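Local coordinates for diol-dehydratase (PDB 5I2A), which probably catalyses the B12-independent dehydration of 1,2-propanediol as a member of the glycyl radical enzyme family, at residues R106-F111 with A333-F338; G337-S342 with T823-S828; K328-A333 with Y341-N346. All coordinates share one frame; numbering follows the deposited sequence.

Contact 1. Residues R106-F111 with A333-F338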
ATOM      1  N   ARG A 106     -37.388   0.205 -12.536  1.00 17.99           N
ATOM      2  CA  ARG A 106     -36.826  -1.127 -12.718  1.00 19.15           C
ATOM      3  C   ARG A 106     -37.581  -2.139 -11.860  1.00 19.27           C
ATOM      4  O   ARG A 106     -38.231  -1.780 -10.885  1.00 17.47           O
ATOM      5  CB  ARG A 106     -35.324  -1.149 -12.386  1.00 18.25           C
ATOM      6  CG  ARG A 106     -34.992  -0.918 -10.915  1.00 19.54           C
ATOM      7  CD  ARG A 106     -33.476  -0.833 -10.677  1.00 16.12           C
ATOM      8  NE  ARG A 106     -33.152  -0.934  -9.260  1.00 16.18           N
ATOM      9  CZ  ARG A 106     -31.918  -0.954  -8.775  1.00 16.98           C
ATOM     10  NH1 ARG A 106     -30.877  -0.864  -9.603  1.00 16.37           N
ATOM     11  NH2 ARG A 106     -31.725  -1.072  -7.465  1.00 11.99           N
ATOM     12  N   SER A 107     -37.480  -3.408 -12.226  1.00 18.88           N
ATOM     13  CA  SER A 107     -38.296  -4.449 -11.618  1.00 21.19           C
ATOM     14  C   SER A 107     -37.852  -4.845 -10.200  1.00 22.67           C
ATOM     15  O   SER A 107     -38.671  -5.308  -9.406  1.00 20.73           O
ATOM     16  CB  SER A 107     -38.299  -5.682 -12.513  1.00 19.22           C
ATOM     17  OG  SER A 107     -36.993  -6.201 -12.631  1.00 26.71           O
ATOM     18  N   ALA A 108     -36.572  -4.679  -9.878  1.00 18.75           N
ATOM     19  CA  ALA A 108     -36.119  -4.985  -8.514  1.00 18.12           C
ATOM     20  C   ALA A 108     -35.625  -3.747  -7.778  1.00 15.18           C
ATOM     21  O   ALA A 108     -34.769  -3.028  -8.283  1.00 17.26           O
ATOM     22  CB  ALA A 108     -35.034  -6.043  -8.544  1.00 18.85           C
ATOM     23  N   ASP A 109     -36.172  -3.509  -6.587  1.00 14.03           N
ATOM     24  CA  ASP A 109     -35.756  -2.404  -5.724  1.00 14.09           C
ATOM     25  C   ASP A 109     -35.595  -1.068  -6.486  1.00 17.64           C
ATOM     26  O   ASP A 109     -34.498  -0.522  -6.548  1.00 16.21           O
ATOM     27  CB  ASP A 109     -34.428  -2.747  -5.006  1.00 13.61           C
ATOM     28  CG  ASP A 109     -34.584  -3.840  -3.917  1.00 16.64           C
ATOM     29  OD1 ASP A 109     -35.575  -4.605  -3.936  1.00 18.03           O
ATOM     30  OD2 ASP A 109     -33.689  -3.946  -3.046  1.00 16.74           O
ATOM     31  N   PRO A 110     -36.693  -0.537  -7.054  1.00 20.42           N
ATOM     32  CA  PRO A 110     -36.588   0.753  -7.749  1.00 14.15           C
ATOM     33  C   PRO A 110     -36.297   1.915  -6.791  1.00 18.75           C
ATOM     34  O   PRO A 110     -36.648   1.850  -5.614  1.00 19.95           O
ATOM     35  CB  PRO A 110     -37.966   0.916  -8.406  1.00 17.04           C
ATOM     36  CG  PRO A 110     -38.916   0.111  -7.485  1.00 17.81           C
ATOM     37  CD  PRO A 110     -38.070  -1.079  -7.071  1.00 15.37           C
ATOM     38  N   PHE A 111     -35.643   2.954  -7.303  1.00 15.54           N
ATOM     39  CA  PHE A 111     -35.361   4.179  -6.555  1.00 18.28           C
ATOM     40  C   PHE A 111     -35.706   5.401  -7.410  1.00 20.85           C
ATOM     41  O   PHE A 111     -35.386   5.428  -8.597  1.00 17.01           O
ATOM     42  CB  PHE A 111     -33.880   4.281  -6.160  1.00 16.03           C
ATOM     43  CG  PHE A 111     -33.478   3.445  -4.979  1.00 13.87           C
ATOM     44  CD1 PHE A 111     -33.225   2.090  -5.122  1.00 15.89           C
ATOM     45  CD2 PHE A 111     -33.294   4.029  -3.740  1.00 14.38           C
ATOM     46  CE1 PHE A 111     -32.818   1.316  -4.037  1.00 12.76           C
ATOM     47  CE2 PHE A 111     -32.902   3.259  -2.645  1.00 16.41           C
ATOM     48  CZ  PHE A 111     -32.663   1.896  -2.801  1.00 14.73           C
ATOM     49  N   ALA A 333     -28.720  -5.820 -11.807  1.00 16.23           N
ATOM     50  CA  ALA A 333     -28.357  -7.230 -11.765  1.00 17.08           C
ATOM     51  C   ALA A 333     -28.045  -7.662 -10.326  1.00 17.15           C
ATOM     52  O   ALA A 333     -28.571  -8.666  -9.854  1.00 16.91           O
ATOM     53  CB  ALA A 333     -27.163  -7.518 -12.701  1.00 16.59           C
ATOM     54  N   SER A 334     -27.215  -6.893  -9.630  1.00 14.47           N
ATOM     55  CA  SER A 334     -26.927  -7.179  -8.220  1.00 16.97           C
ATOM     56  C   SER A 334     -28.198  -7.196  -7.357  1.00 17.50           C
ATOM     57  O   SER A 334     -28.367  -8.074  -6.522  1.00 14.93           O
ATOM     58  CB  SER A 334     -25.937  -6.167  -7.645  1.00 14.77           C
ATOM     59  OG  SER A 334     -24.653  -6.323  -8.216  1.00 17.14           O
ATOM     60  N   ALA A 335     -29.095  -6.241  -7.598  1.00 18.77           N
ATOM     61  CA  ALA A 335     -30.298  -6.069  -6.789  1.00 16.04           C
ATOM     62  C   ALA A 335     -31.187  -7.301  -6.795  1.00 16.70           C
ATOM     63  O   ALA A 335     -31.877  -7.582  -5.822  1.00 16.55           O
ATOM     64  CB  ALA A 335     -31.079  -4.872  -7.266  1.00 14.93           C
ATOM     65  N   GLU A 336     -31.147  -8.051  -7.887  1.00 15.73           N
ATOM     66  CA  GLU A 336     -31.930  -9.268  -7.988  1.00 19.40           C
ATOM     67  C   GLU A 336     -31.460 -10.331  -7.011  1.00 18.53           C
ATOM     68  O   GLU A 336     -32.228 -11.209  -6.642  1.00 12.72           O
ATOM     69  CB  GLU A 336     -31.886  -9.810  -9.407  1.00 19.00           C
ATOM     70  CG  GLU A 336     -32.576  -8.884 -10.377  1.00 26.59           C
ATOM     71  CD  GLU A 336     -32.881  -9.559 -11.674  1.00 35.48           C
ATOM     72  OE1 GLU A 336     -32.069 -10.405 -12.101  1.00 31.67           O
ATOM     73  OE2 GLU A 336     -33.940  -9.253 -12.255  1.00 45.89           O
ATOM     74  N   GLY A 337     -30.203 -10.238  -6.584  1.00 14.96           N
ATOM     75  CA  GLY A 337     -29.679 -11.175  -5.605  1.00 14.59           C
ATOM     76  C   GLY A 337     -29.826 -10.704  -4.170  1.00 14.36           C
ATOM     77  O   GLY A 337     -29.593 -11.472  -3.240  1.00 13.43           O
ATOM     78  N   PHE A 338     -30.191  -9.434  -3.995  1.00 13.84           N
ATOM     79  CA  PHE A 338     -30.399  -8.856  -2.672  1.00 12.82           C
ATOM     80  C   PHE A 338     -31.751  -8.114  -2.636  1.00 12.26           C
ATOM     81  O   PHE A 338     -31.823  -6.971  -2.210  1.00 16.49           O
ATOM     82  CB  PHE A 338     -29.275  -7.870  -2.298  1.00 14.04           C
ATOM     83  CG  PHE A 338     -27.881  -8.467  -2.243  1.00 11.25           C
ATOM     84  CD1 PHE A 338     -27.434  -9.119  -1.111  1.00 12.78           C
ATOM     85  CD2 PHE A 338     -27.007  -8.322  -3.315  1.00 14.98           C
ATOM     86  CE1 PHE A 338     -26.129  -9.636  -1.044  1.00 13.96           C
ATOM     87  CE2 PHE A 338     -25.711  -8.835  -3.263  1.00 13.12           C
ATOM     88  CZ  PHE A 338     -25.273  -9.491  -2.125  1.00 12.45           C
TER
HETATM   89  O   HOH W   1     -36.317  -8.432 -11.381  1.00 32.00           O
HETATM   90  O   HOH W   2     -31.112  -4.614  -3.736  1.00 17.35           O
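The carbonyl oxygen of Asp109 is gripped by two nitrogens of Arg106, whose guanidinium group in turn offers one face to the methyl of Ala335. NE and NH2 of Arg106 reach Asp109 O at 3.1 and 3.0 Å, from the same side of its carbonyl plane, and the oxygen lies close to the guanidinium plane, which helps to fix its orientation. The long arginine can fold back this way because CG leaves between the backbone N and the carbonyl carbon (chi1 67°) and the chain then runs extended to NE. Its NH1 serves Arg330 O and a salt bridge with Glu99. Ala335 CB packs 3.9 Å from Arg106 NH2 and 4.3 Å from Ala108 CB; small side chains suit this close approach. Around these methyls the polar groups meet through water. One water bonds Ser107 OG at 2.6 Å and donates to Glu336 OE2 at 2.7 Å; another donates to both Asp109 OD2 and Phe338 O. The Asp109 carboxylate also accepts from the backbone N of Gly340 and Tyr341, a good place for an acid. Here a loop folded by its own arginine packs through alanines on the short helix 332-335 of the pyruvate formate lyase-like region.

Contact 2. Residues G337-S342 with T823-S828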
ATOM      1  N   GLY A 337     -30.203 -10.238  -6.584  1.00 14.96           N
ATOM      2  CA  GLY A 337     -29.679 -11.175  -5.605  1.00 14.59           C
ATOM      3  C   GLY A 337     -29.826 -10.704  -4.170  1.00 14.36           C
ATOM      4  O   GLY A 337     -29.593 -11.472  -3.240  1.00 13.43           O
ATOM      5  N   PHE A 338     -30.191  -9.434  -3.995  1.00 13.84           N
ATOM      6  CA  PHE A 338     -30.399  -8.856  -2.672  1.00 12.82           C
ATOM      7  C   PHE A 338     -31.751  -8.114  -2.636  1.00 12.26           C
ATOM      8  O   PHE A 338     -31.823  -6.971  -2.210  1.00 16.49           O
ATOM      9  CB  PHE A 338     -29.275  -7.870  -2.298  1.00 14.04           C
ATOM     10  CG  PHE A 338     -27.881  -8.467  -2.243  1.00 11.25           C
ATOM     11  CD1 PHE A 338     -27.434  -9.119  -1.111  1.00 12.78           C
ATOM     12  CD2 PHE A 338     -27.007  -8.322  -3.315  1.00 14.98           C
ATOM     13  CE1 PHE A 338     -26.129  -9.636  -1.044  1.00 13.96           C
ATOM     14  CE2 PHE A 338     -25.711  -8.835  -3.263  1.00 13.12           C
ATOM     15  CZ  PHE A 338     -25.273  -9.491  -2.125  1.00 12.45           C
ATOM     16  N   ALA A 339     -32.810  -8.756  -3.099  1.00 15.25           N
ATOM     17  CA  ALA A 339     -34.051  -8.028  -3.401  1.00 16.41           C
ATOM     18  C   ALA A 339     -34.860  -7.749  -2.138  1.00 15.74           C
ATOM     19  O   ALA A 339     -34.869  -8.559  -1.227  1.00 15.43           O
ATOM     20  CB  ALA A 339     -34.886  -8.808  -4.391  1.00 11.38           C
ATOM     21  N   GLY A 340     -35.542  -6.610  -2.098  1.00 14.44           N
ATOM     22  CA  GLY A 340     -36.427  -6.296  -0.982  1.00 15.74           C
ATOM     23  C   GLY A 340     -35.913  -5.168  -0.099  1.00 11.76           C
ATOM     24  O   GLY A 340     -36.402  -4.973   0.997  1.00 12.63           O
ATOM     25  N   TYR A 341     -34.917  -4.436  -0.587  1.00 11.54           N
ATOM     26  CA  TYR A 341     -34.351  -3.287   0.127  1.00 13.71           C
ATOM     27  C   TYR A 341     -33.693  -3.625   1.475  1.00 16.08           C
ATOM     28  O   TYR A 341     -33.502  -2.739   2.288  1.00 16.33           O
ATOM     29  CB  TYR A 341     -35.424  -2.222   0.376  1.00 14.51           C
ATOM     30  CG  TYR A 341     -36.089  -1.654  -0.863  1.00 12.65           C
ATOM     31  CD1 TYR A 341     -35.405  -0.807  -1.713  1.00  9.52           C
ATOM     32  CD2 TYR A 341     -37.418  -1.943  -1.152  1.00 14.82           C
ATOM     33  CE1 TYR A 341     -36.012  -0.265  -2.835  1.00 13.25           C
ATOM     34  CE2 TYR A 341     -38.047  -1.398  -2.266  1.00 18.17           C
ATOM     35  CZ  TYR A 341     -37.340  -0.558  -3.102  1.00 17.35           C
ATOM     36  OH  TYR A 341     -37.950  -0.030  -4.204  1.00 15.11           O
ATOM     37  N   SER A 342     -33.364  -4.891   1.724  1.00 12.92           N
ATOM     38  CA  SER A 342     -32.765  -5.259   3.000  1.00 11.20           C
ATOM     39  C   SER A 342     -31.330  -4.728   3.145  1.00 15.39           C
ATOM     40  O   SER A 342     -30.596  -4.568   2.158  1.00 14.64           O
ATOM     41  CB  SER A 342     -32.756  -6.785   3.192  1.00 12.46           C
ATOM     42  OG  SER A 342     -32.402  -7.093   4.535  1.00 14.56           O
ATOM     43  N   THR A 823     -44.998  -7.425  -1.730  1.00 14.14           N
ATOM     44  CA  THR A 823     -45.334  -6.666  -2.924  1.00 15.33           C
ATOM     45  C   THR A 823     -44.195  -5.726  -3.339  1.00 20.16           C
ATOM     46  O   THR A 823     -44.349  -4.992  -4.296  1.00 20.06           O
ATOM     47  CB  THR A 823     -46.644  -5.836  -2.766  1.00 15.49           C
ATOM     48  OG1 THR A 823     -46.496  -4.863  -1.729  1.00 17.39           O
ATOM     49  CG2 THR A 823     -47.832  -6.742  -2.444  1.00 16.34           C
ATOM     50  N   THR A 824     -43.062  -5.737  -2.634  1.00 18.40           N
ATOM     51  CA  THR A 824     -41.882  -5.022  -3.140  1.00 18.90           C
ATOM     52  C   THR A 824     -40.959  -5.972  -3.898  1.00 17.53           C
ATOM     53  O   THR A 824     -39.911  -5.570  -4.383  1.00 19.25           O
ATOM     54  CB  THR A 824     -41.052  -4.329  -2.024  1.00 17.43           C
ATOM     55  OG1 THR A 824     -40.443  -5.314  -1.177  1.00 19.46           O
ATOM     56  CG2 THR A 824     -41.917  -3.393  -1.194  1.00 14.99           C
ATOM     57  N   LEU A 825     -41.341  -7.237  -3.977  1.00 14.86           N
ATOM     58  CA  LEU A 825     -40.546  -8.223  -4.691  1.00 15.68           C
ATOM     59  C   LEU A 825     -41.052  -8.395  -6.122  1.00 21.24           C
ATOM     60  O   LEU A 825     -42.252  -8.258  -6.379  1.00 16.74           O
ATOM     61  CB  LEU A 825     -40.580  -9.563  -3.958  1.00 13.17           C
ATOM     62  CG  LEU A 825     -40.160  -9.522  -2.488  1.00 16.01           C
ATOM     63  CD1 LEU A 825     -40.149 -10.919  -1.897  1.00 12.71           C
ATOM     64  CD2 LEU A 825     -38.780  -8.854  -2.318  1.00 15.01           C
ATOM     65  N   SER A 826     -40.142  -8.716  -7.039  1.00 17.58           N
ATOM     66  CA  SER A 826     -40.491  -8.919  -8.442  1.00 16.55           C
ATOM     67  C   SER A 826     -41.283 -10.202  -8.612  1.00 18.48           C
ATOM     68  O   SER A 826     -41.241 -11.087  -7.756  1.00 17.89           O
ATOM     69  CB  SER A 826     -39.237  -8.983  -9.318  1.00 16.32           C
ATOM     70  OG  SER A 826     -38.581 -10.228  -9.141  1.00 18.14           O
ATOM     71  N   LYS A 827     -41.981 -10.316  -9.739  1.00 17.53           N
ATOM     72  CA  LYS A 827     -42.777 -11.506 -10.013  1.00 15.76           C
ATOM     73  C   LYS A 827     -41.955 -12.797  -9.962  1.00 16.48           C
ATOM     74  O   LYS A 827     -42.409 -13.810  -9.424  1.00 16.99           O
ATOM     75  CB  LYS A 827     -43.459 -11.399 -11.379  1.00 17.66           C
ATOM     76  CG  LYS A 827     -44.266 -12.636 -11.702  1.00 23.16           C
ATOM     77  CD  LYS A 827     -44.931 -12.571 -13.067  1.00 30.00           C
ATOM     78  CE  LYS A 827     -45.426 -13.961 -13.474  1.00 36.67           C
ATOM     79  NZ  LYS A 827     -46.218 -14.601 -12.371  1.00 29.61           N
ATOM     80  N   SER A 828     -40.756 -12.777 -10.531  1.00 16.02           N
ATOM     81  CA  SER A 828     -39.957 -13.999 -10.559  1.00 16.75           C
ATOM     82  C   SER A 828     -39.560 -14.445  -9.137  1.00 15.00           C
ATOM     83  O   SER A 828     -39.539 -15.636  -8.834  1.00 15.64           O
ATOM     84  CB  SER A 828     -38.720 -13.819 -11.451  1.00 21.87           C
ATOM     85  OG  SER A 828     -37.865 -12.807 -10.954  1.00 30.01           O
TER
HETATM   86  O   HOH W   3     -39.226  -4.897   1.483  1.00 13.00           O
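The ring of Tyr341 turns an edge to Thr824, with CE2 4.2 Å from Thr824 CB and that carbon near the ring plane, while Arg83 forms a cation-pi interaction with the same ring. An aromatic side chain with a polar tip suits the place, since Tyr341 OH bonds Pro110 O beyond the contact. One residue back along the loop, Gly340 CA meets CD2 of Leu825 at 3.7 Å, and the same methyl lies 4.4 Å from Ala339 CB. This reach follows from Leu825 CG standing opposite the carbonyl carbon and beside the backbone N (chi1 -55°). Gly340 has to be small for two reasons: with a phi of 110° a side chain would run into the carbonyl oxygen of Ala339, and its first carbon would crowd Leu825 CD2 at only 3.3 Å. The polar link is a water, which donates to Gly340 O at 2.9 Å and to Thr824 OG1 at 3.0 Å. Thr824 OG1 is also hydrogen-bonded to Leu821 O, so the threonine ties the water to its own turn. Ser826 follows at the N-cap position of helix 827-835, and Ala339 O bonds the hydroxyl of Tyr818. Tyr818 directly follows Gly817, predicted to carry the radical, which is absent from this structure; the buried packing thus joins the loop before strand 346-350 to the chain just after the glycyl radical loop, characteristic of glycyl radical enzymes.

Contact 3. Residues K328-A333 with Y341-N346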
ATOM      1  N   LYS A 328     -30.091   1.178   0.571  1.00 11.72           N
ATOM      2  CA  LYS A 328     -28.917   1.063  -0.270  1.00 11.12           C
ATOM      3  C   LYS A 328     -29.332   0.728  -1.694  1.00 11.41           C
ATOM      4  O   LYS A 328     -30.071  -0.221  -1.917  1.00 13.31           O
ATOM      5  CB  LYS A 328     -27.977  -0.025   0.281  1.00 11.16           C
ATOM      6  CG  LYS A 328     -26.746  -0.353  -0.566  1.00 13.12           C
ATOM      7  CD  LYS A 328     -25.925  -1.463   0.161  1.00 14.51           C
ATOM      8  CE  LYS A 328     -24.700  -1.975  -0.627  1.00 13.83           C
ATOM      9  NZ  LYS A 328     -23.928  -2.990   0.213  1.00 12.95           N
ATOM     10  N   CYS A 329     -28.837   1.481  -2.667  1.00 12.59           N
ATOM     11  CA  CYS A 329     -29.180   1.159  -4.050  1.00 12.11           C
ATOM     12  C   CYS A 329     -28.068   0.348  -4.697  1.00 13.10           C
ATOM     13  O   CYS A 329     -26.919   0.762  -4.700  1.00 16.72           O
ATOM     14  CB  CYS A 329     -29.456   2.434  -4.868  1.00 12.69           C
ATOM     15  SG  CYS A 329     -29.847   2.087  -6.606  1.00 16.16           S
ATOM     16  N   ARG A 330     -28.423  -0.814  -5.227  1.00 15.85           N
ATOM     17  CA  ARG A 330     -27.481  -1.690  -5.916  1.00 16.90           C
ATOM     18  C   ARG A 330     -27.828  -1.706  -7.397  1.00 13.06           C
ATOM     19  O   ARG A 330     -28.980  -1.490  -7.744  1.00 13.63           O
ATOM     20  CB  ARG A 330     -27.530  -3.119  -5.346  1.00 13.85           C
ATOM     21  CG  ARG A 330     -27.364  -3.202  -3.825  1.00 14.60           C
ATOM     22  CD  ARG A 330     -27.542  -4.629  -3.283  1.00 13.00           C
ATOM     23  NE  ARG A 330     -27.398  -4.650  -1.827  1.00 12.20           N
ATOM     24  CZ  ARG A 330     -28.376  -4.350  -0.974  1.00 15.54           C
ATOM     25  NH1 ARG A 330     -29.585  -4.005  -1.430  1.00 14.62           N
ATOM     26  NH2 ARG A 330     -28.148  -4.373   0.332  1.00 13.69           N
ATOM     27  N   ASP A 331     -26.852  -1.992  -8.258  1.00 16.17           N
ATOM     28  CA  ASP A 331     -27.115  -2.099  -9.701  1.00 15.84           C
ATOM     29  C   ASP A 331     -28.153  -3.183  -9.944  1.00 17.10           C
ATOM     30  O   ASP A 331     -28.251  -4.123  -9.165  1.00 18.58           O
ATOM     31  CB  ASP A 331     -25.841  -2.405 -10.498  1.00 12.75           C
ATOM     32  CG  ASP A 331     -25.309  -3.809 -10.236  1.00 16.17           C
ATOM     33  OD1 ASP A 331     -25.700  -4.741 -10.958  1.00 17.36           O
ATOM     34  OD2 ASP A 331     -24.508  -3.978  -9.302  1.00 13.92           O
ATOM     35  N   ALA A 332     -28.899  -3.052 -11.034  1.00 14.24           N
ATOM     36  CA  ALA A 332     -30.088  -3.877 -11.264  1.00 18.17           C
ATOM     37  C   ALA A 332     -29.808  -5.373 -11.184  1.00 18.33           C
ATOM     38  O   ALA A 332     -30.563  -6.108 -10.551  1.00 18.15           O
ATOM     39  CB  ALA A 332     -30.714  -3.531 -12.614  1.00 20.42           C
ATOM     40  N   ALA A 333     -28.720  -5.820 -11.807  1.00 16.23           N
ATOM     41  CA  ALA A 333     -28.357  -7.230 -11.765  1.00 17.08           C
ATOM     42  C   ALA A 333     -28.045  -7.662 -10.326  1.00 17.15           C
ATOM     43  O   ALA A 333     -28.571  -8.666  -9.854  1.00 16.91           O
ATOM     44  CB  ALA A 333     -27.163  -7.518 -12.701  1.00 16.59           C
ATOM     45  N   TYR A 341     -34.917  -4.436  -0.587  1.00 11.54           N
ATOM     46  CA  TYR A 341     -34.351  -3.287   0.127  1.00 13.71           C
ATOM     47  C   TYR A 341     -33.693  -3.625   1.475  1.00 16.08           C
ATOM     48  O   TYR A 341     -33.502  -2.739   2.288  1.00 16.33           O
ATOM     49  CB  TYR A 341     -35.424  -2.222   0.376  1.00 14.51           C
ATOM     50  CG  TYR A 341     -36.089  -1.654  -0.863  1.00 12.65           C
ATOM     51  CD1 TYR A 341     -35.405  -0.807  -1.713  1.00  9.52           C
ATOM     52  CD2 TYR A 341     -37.418  -1.943  -1.152  1.00 14.82           C
ATOM     53  CE1 TYR A 341     -36.012  -0.265  -2.835  1.00 13.25           C
ATOM     54  CE2 TYR A 341     -38.047  -1.398  -2.266  1.00 18.17           C
ATOM     55  CZ  TYR A 341     -37.340  -0.558  -3.102  1.00 17.35           C
ATOM     56  OH  TYR A 341     -37.950  -0.030  -4.204  1.00 15.11           O
ATOM     57  N   SER A 342     -33.364  -4.891   1.724  1.00 12.92           N
ATOM     58  CA  SER A 342     -32.765  -5.259   3.000  1.00 11.20           C
ATOM     59  C   SER A 342     -31.330  -4.728   3.145  1.00 15.39           C
ATOM     60  O   SER A 342     -30.596  -4.568   2.158  1.00 14.64           O
ATOM     61  CB  SER A 342     -32.756  -6.785   3.192  1.00 12.46           C
ATOM     62  OG  SER A 342     -32.402  -7.093   4.535  1.00 14.56           O
ATOM     63  N   LEU A 343     -30.957  -4.460   4.391  1.00 13.34           N
ATOM     64  CA  LEU A 343     -29.578  -4.189   4.778  1.00 13.46           C
ATOM     65  C   LEU A 343     -29.053  -5.328   5.665  1.00 12.68           C
ATOM     66  O   LEU A 343     -27.942  -5.248   6.192  1.00 11.90           O
ATOM     67  CB  LEU A 343     -29.478  -2.836   5.507  1.00 12.69           C
ATOM     68  CG  LEU A 343     -29.666  -1.622   4.583  1.00 15.67           C
ATOM     69  CD1 LEU A 343     -29.599  -0.303   5.359  1.00 14.57           C
ATOM     70  CD2 LEU A 343     -28.608  -1.648   3.503  1.00 11.92           C
ATOM     71  N   PHE A 344     -29.883  -6.364   5.831  1.00 12.22           N
ATOM     72  CA  PHE A 344     -29.509  -7.583   6.549  1.00 11.77           C
ATOM     73  C   PHE A 344     -28.899  -7.275   7.916  1.00 12.52           C
ATOM     74  O   PHE A 344     -27.818  -7.754   8.253  1.00 12.64           O
ATOM     75  CB  PHE A 344     -28.536  -8.407   5.686  1.00 12.06           C
ATOM     76  CG  PHE A 344     -28.996  -8.542   4.258  1.00 12.68           C
ATOM     77  CD1 PHE A 344     -29.861  -9.562   3.891  1.00  9.25           C
ATOM     78  CD2 PHE A 344     -28.631  -7.594   3.302  1.00 11.65           C
ATOM     79  CE1 PHE A 344     -30.325  -9.660   2.578  1.00 14.75           C
ATOM     80  CE2 PHE A 344     -29.095  -7.688   1.987  1.00 12.53           C
ATOM     81  CZ  PHE A 344     -29.926  -8.723   1.622  1.00  8.74           C
ATOM     82  N   GLN A 345     -29.591  -6.439   8.677  1.00 13.09           N
ATOM     83  CA  GLN A 345     -29.112  -5.999   9.970  1.00 12.15           C
ATOM     84  C   GLN A 345     -29.590  -7.011  11.002  1.00 14.49           C
ATOM     85  O   GLN A 345     -30.725  -6.950  11.479  1.00 12.45           O
ATOM     86  CB  GLN A 345     -29.597  -4.578  10.282  1.00 10.89           C
ATOM     87  CG  GLN A 345     -29.097  -3.521   9.252  1.00  9.86           C
ATOM     88  CD  GLN A 345     -29.746  -2.145   9.431  1.00 13.09           C
ATOM     89  OE1 GLN A 345     -29.106  -1.195   9.885  1.00 13.28           O
ATOM     90  NE2 GLN A 345     -31.022  -2.039   9.054  1.00 10.63           N
ATOM     91  N   ASN A 346     -28.723  -7.969  11.305  1.00 13.80           N
ATOM     92  CA  ASN A 346     -29.134  -9.096  12.112  1.00 13.01           C
ATOM     93  C   ASN A 346     -28.987  -8.784  13.597  1.00 13.24           C
ATOM     94  O   ASN A 346     -27.944  -8.318  14.047  1.00 10.86           O
ATOM     95  CB  ASN A 346     -28.337 -10.341  11.759  1.00 11.24           C
ATOM     96  CG  ASN A 346     -29.019 -11.613  12.236  1.00 12.93           C
ATOM     97  OD1 ASN A 346     -29.113 -11.870  13.433  1.00 13.36           O
ATOM     98  ND2 ASN A 346     -29.491 -12.413  11.294  1.00 10.88           N
TER
HETATM   99  O   HOH W   4     -31.139  -2.253   0.250  1.00 15.20           O
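Lys328 comes first, its CB resting 3.7 Å from CD2 of Leu343, so the aliphatic root of the lysine packs on leucine while the fully extended chain carries NZ off to Ser281 O and His283 ND1. Its CG also lies 4.3 Å above the centre of one face of the Arg330 guanidinium. Arg330 carries the polar part of the contact. Extended as far as NE and then turned about the CD-NE bond (chi4 83°), it presents NH2 to Ser342 O at 3.1 Å, with an N-H...O angle of 155° and the donor nearly end-on to the carbonyl. Its NH1 donates to a water 2.9 Å away, which can also donate to Ser342 O. The same NH2 meets the ring edge of Phe344 at CE2, 3.8 Å away, the two planes 72° apart. Without the guanidinium, as with an alanine in place of Arg330, Ser342 O would probably lose its direct donor and a gap would be likely to open beside Leu343 and Phe344. Asp331 then occupies the N-cap of helix 332-335, a natural position for a carboxylate. On the facing segment, Ser342 OG accepts from Phe344 N at 2.9 Å and lies 3.6 Å over the centre of that residue's ring. This is an ST turn, and it leads the chain into strand 346-350, an edge strand, within this chain, of a mixed sheet.

In the fold
The three contacts cluster in the interior of the chain, their centres 7 to 9 Å apart. Residues 328-346 supply a segment to each: contact 3 closes locally around helix 332-335, whereas contact 1 brings in the loop before helix 115-125 and contact 2 the start of helix 827-835, 481 residues away. Contacts 1 and 2 share Gly337 and Phe338, and contacts 2 and 3 share Tyr341 and Ser342. Contacts 1 and 3 share Ala333 on helix 332-335 and cross along the chain, their segments alternating, while the ring of Phe338 packs against Phe344. The connection running into strand 346-350 thus ties the early part of the chain to its C-terminal region, close to the predicted glycyl radical loop.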